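Local coordinates for protein SOXX (PDB 2C1D) that carries a covalently attached heme c and probably transfers electrons as the SoxX subunit of the SoxXA cytochrome complex, which initiates chemotrophic sulfur oxidation, at residues E16-G21 with Q124-V129. Numbering follows the deposited sequence.
Sequences EASLTG and QIEDVV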
loop_
_atom_site.group_PDB
_atom_site.type_symbol
_atom_site.label_atom_id
_atom_site.label_comp_id
_atom_site.label_asym_id
_atom_site.label_seq_id
_atom_site.Cartn_x
_atom_site.Cartn_y
_atom_site.Cartn_z
ATOM N N GLU B 16 15.265 32.057 -7.864
ATOM C CA GLU B 16 15.295 33.486 -7.550
ATOM C C GLU B 16 14.132 34.247 -8.158
ATOM O O GLU B 16 13.626 35.169 -7.537
ATOM C CB GLU B 16 16.625 34.122 -7.999
ATOM C CG GLU B 16 17.835 33.620 -7.218
ATOM C CD GLU B 16 17.842 34.066 -5.761
ATOM O OE1 GLU B 16 18.314 33.273 -4.897
ATOM O OE2 GLU B 16 17.389 35.206 -5.474
ATOM N N ALA B 17 13.689 33.831 -9.339
ATOM C CA ALA B 17 12.684 34.574 -10.099
ATOM C C ALA B 17 11.261 33.986 -9.940
ATOM O O ALA B 17 11.081 32.763 -9.888
ATOM C CB ALA B 17 13.064 34.578 -11.563
ATOM N N SER B 18 10.276 34.876 -9.871
ATOM C CA SER B 18 8.866 34.488 -9.823
ATOM C C SER B 18 8.568 33.606 -11.005
ATOM O O SER B 18 9.036 33.856 -12.127
ATOM C CB SER B 18 7.959 35.719 -9.881
ATOM O OG SER B 18 6.589 35.357 -9.855
ATOM N N LEU B 19 7.820 32.543 -10.739
ATOM C CA LEU B 19 7.390 31.614 -11.767
ATOM C C LEU B 19 6.342 32.227 -12.687
ATOM O O LEU B 19 6.134 31.701 -13.782
ATOM C CB LEU B 19 6.819 30.343 -11.146
ATOM C CG LEU B 19 7.748 29.437 -10.342
ATOM C CD1 LEU B 19 6.970 28.259 -9.815
ATOM C CD2 LEU B 19 8.906 28.968 -11.198
ATOM N N THR B 20 5.679 33.301 -12.235
ATOM C CA THR B 20 4.618 33.958 -13.008
ATOM C C THR B 20 4.796 35.452 -13.298
ATOM O O THR B 20 4.197 35.954 -14.247
ATOM C CB THR B 20 3.258 33.821 -12.309
ATOM O OG1 THR B 20 3.296 34.482 -11.041
ATOM C CG2 THR B 20 2.911 32.360 -12.015
ATOM N N GLY B 21 5.554 36.161 -12.469
ATOM C CA GLY B 21 5.574 37.617 -12.492
ATOM C C GLY B 21 4.453 38.292 -11.723
ATOM O O GLY B 21 4.341 39.514 -11.715
ATOM N N GLN B 124 -0.181 28.844 -8.436
ATOM C CA GLN B 124 -0.456 28.092 -7.200
ATOM C C GLN B 124 0.815 27.987 -6.347
ATOM O O GLN B 124 0.764 28.199 -5.131
ATOM C CB GLN B 124 -1.008 26.699 -7.521
ATOM C CG GLN B 124 -2.503 26.796 -7.909
ATOM C CD GLN B 124 -3.072 25.524 -8.460
ATOM O OE1 GLN B 124 -2.347 24.684 -8.932
ATOM N NE2 GLN B 124 -4.383 25.397 -8.418
ATOM N N ILE B 125 1.942 27.720 -7.000
ATOM C CA ILE B 125 3.229 27.675 -6.302
ATOM C C ILE B 125 3.503 29.031 -5.651
ATOM O O ILE B 125 3.889 29.088 -4.491
ATOM C CB ILE B 125 4.423 27.303 -7.247
ATOM C CG1 ILE B 125 4.228 25.973 -7.972
ATOM C CG2 ILE B 125 5.774 27.323 -6.462
ATOM C CD1 ILE B 125 4.421 24.778 -7.201
ATOM N N GLU B 126 3.307 30.121 -6.393
ATOM C CA GLU B 126 3.576 31.462 -5.878
ATOM C C GLU B 126 2.678 31.786 -4.689
ATOM O O GLU B 126 3.117 32.437 -3.724
ATOM C CB GLU B 126 3.405 32.520 -6.982
ATOM C CG GLU B 126 4.460 32.431 -8.085
ATOM C CD GLU B 126 5.882 32.635 -7.603
ATOM O OE1 GLU B 126 6.087 33.472 -6.704
ATOM O OE2 GLU B 126 6.799 31.957 -8.117
ATOM N N ASP B 127 1.426 31.321 -4.762
ATOM C CA ASP B 127 0.440 31.493 -3.717
ATOM C C ASP B 127 0.832 30.738 -2.430
ATOM O O ASP B 127 0.656 31.262 -1.308
ATOM C CB ASP B 127 -0.945 31.020 -4.202
ATOM C CG ASP B 127 -1.571 31.939 -5.268
ATOM O OD1 ASP B 127 -1.081 33.057 -5.533
ATOM O OD2 ASP B 127 -2.610 31.619 -5.897
ATOM N N VAL B 128 1.375 29.533 -2.590
ATOM C CA VAL B 128 1.809 28.720 -1.462
ATOM C C VAL B 128 3.034 29.407 -0.828
ATOM O O VAL B 128 3.073 29.607 0.366
ATOM C CB VAL B 128 2.133 27.296 -1.893
ATOM C CG1 VAL B 128 2.910 26.541 -0.787
ATOM C CG2 VAL B 128 0.825 26.551 -2.250
ATOM N N VAL B 129 3.994 29.805 -1.655
ATOM C CA VAL B 129 5.193 30.511 -1.194
ATOM C C VAL B 129 4.850 31.758 -0.374
ATOM O O VAL B 129 5.452 31.985 0.675
ATOM C CB VAL B 129 6.116 30.883 -2.365
ATOM C CG1 VAL B 129 7.212 31.852 -1.932
ATOM C CG2 VAL B 129 6.746 29.656 -2.958
HETATM O O HOH W 1 5.449 35.936 -7.816
#
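Glu126 reaches out from helix 122-133 and takes the backbone N-H of Leu19 on one carboxylate oxygen. The bond from Leu19 N to Glu126 OE2 is 2.9 Å long and nearly straight, 172° at the hydrogen, yet the donor comes down onto the carboxylate from above, 55° out of its plane. The glutamate leaves the helix toward the loop and is bent at chi2 (-61°), which sets its carboxylate beside Leu19 N. OE2 also forms a salt bridge with Arg76, so a backbone N-H and a guanidinium share this buried oxygen and would be expected to favour the charged form of the acid. The second oxygen, OE1, accepts from a water at 2.8 Å that also lies beside Ser18 OG, too close for that link to be more than doubtful. Ser18 carries OG anti to its own N (chi1 179°), where the hydroxyl oxygen receives Thr20 N and, at 2.9 Å, Gly21 N, forming an ST turn and an ST motif that hold the turn from Ser18 to Gly21. The side chains of Thr20 and Glu126 pass each other in opposite directions, Thr20 OG1 3.8 Å from Glu126 CG, while that hydroxyl is bonded to Ala22 N. The apolar part is small: Leu19 CD1 rests on the branch point of Ile125, 3.7 Å from both CB and CG2, the two side chains crossing at a slant. Leu19 also touches Val8 and Ala122, and its backbone bonds to Thr3, joining the N-terminal part of the chain to helix 122-133. This helix packs between neighbours: Ile125 and Val128 lie on Val79 of helix 72-81, which also supplies Arg76, while Asp127 and Val128 meet Ile32 of helix 26-33, and Val128 touches the heme.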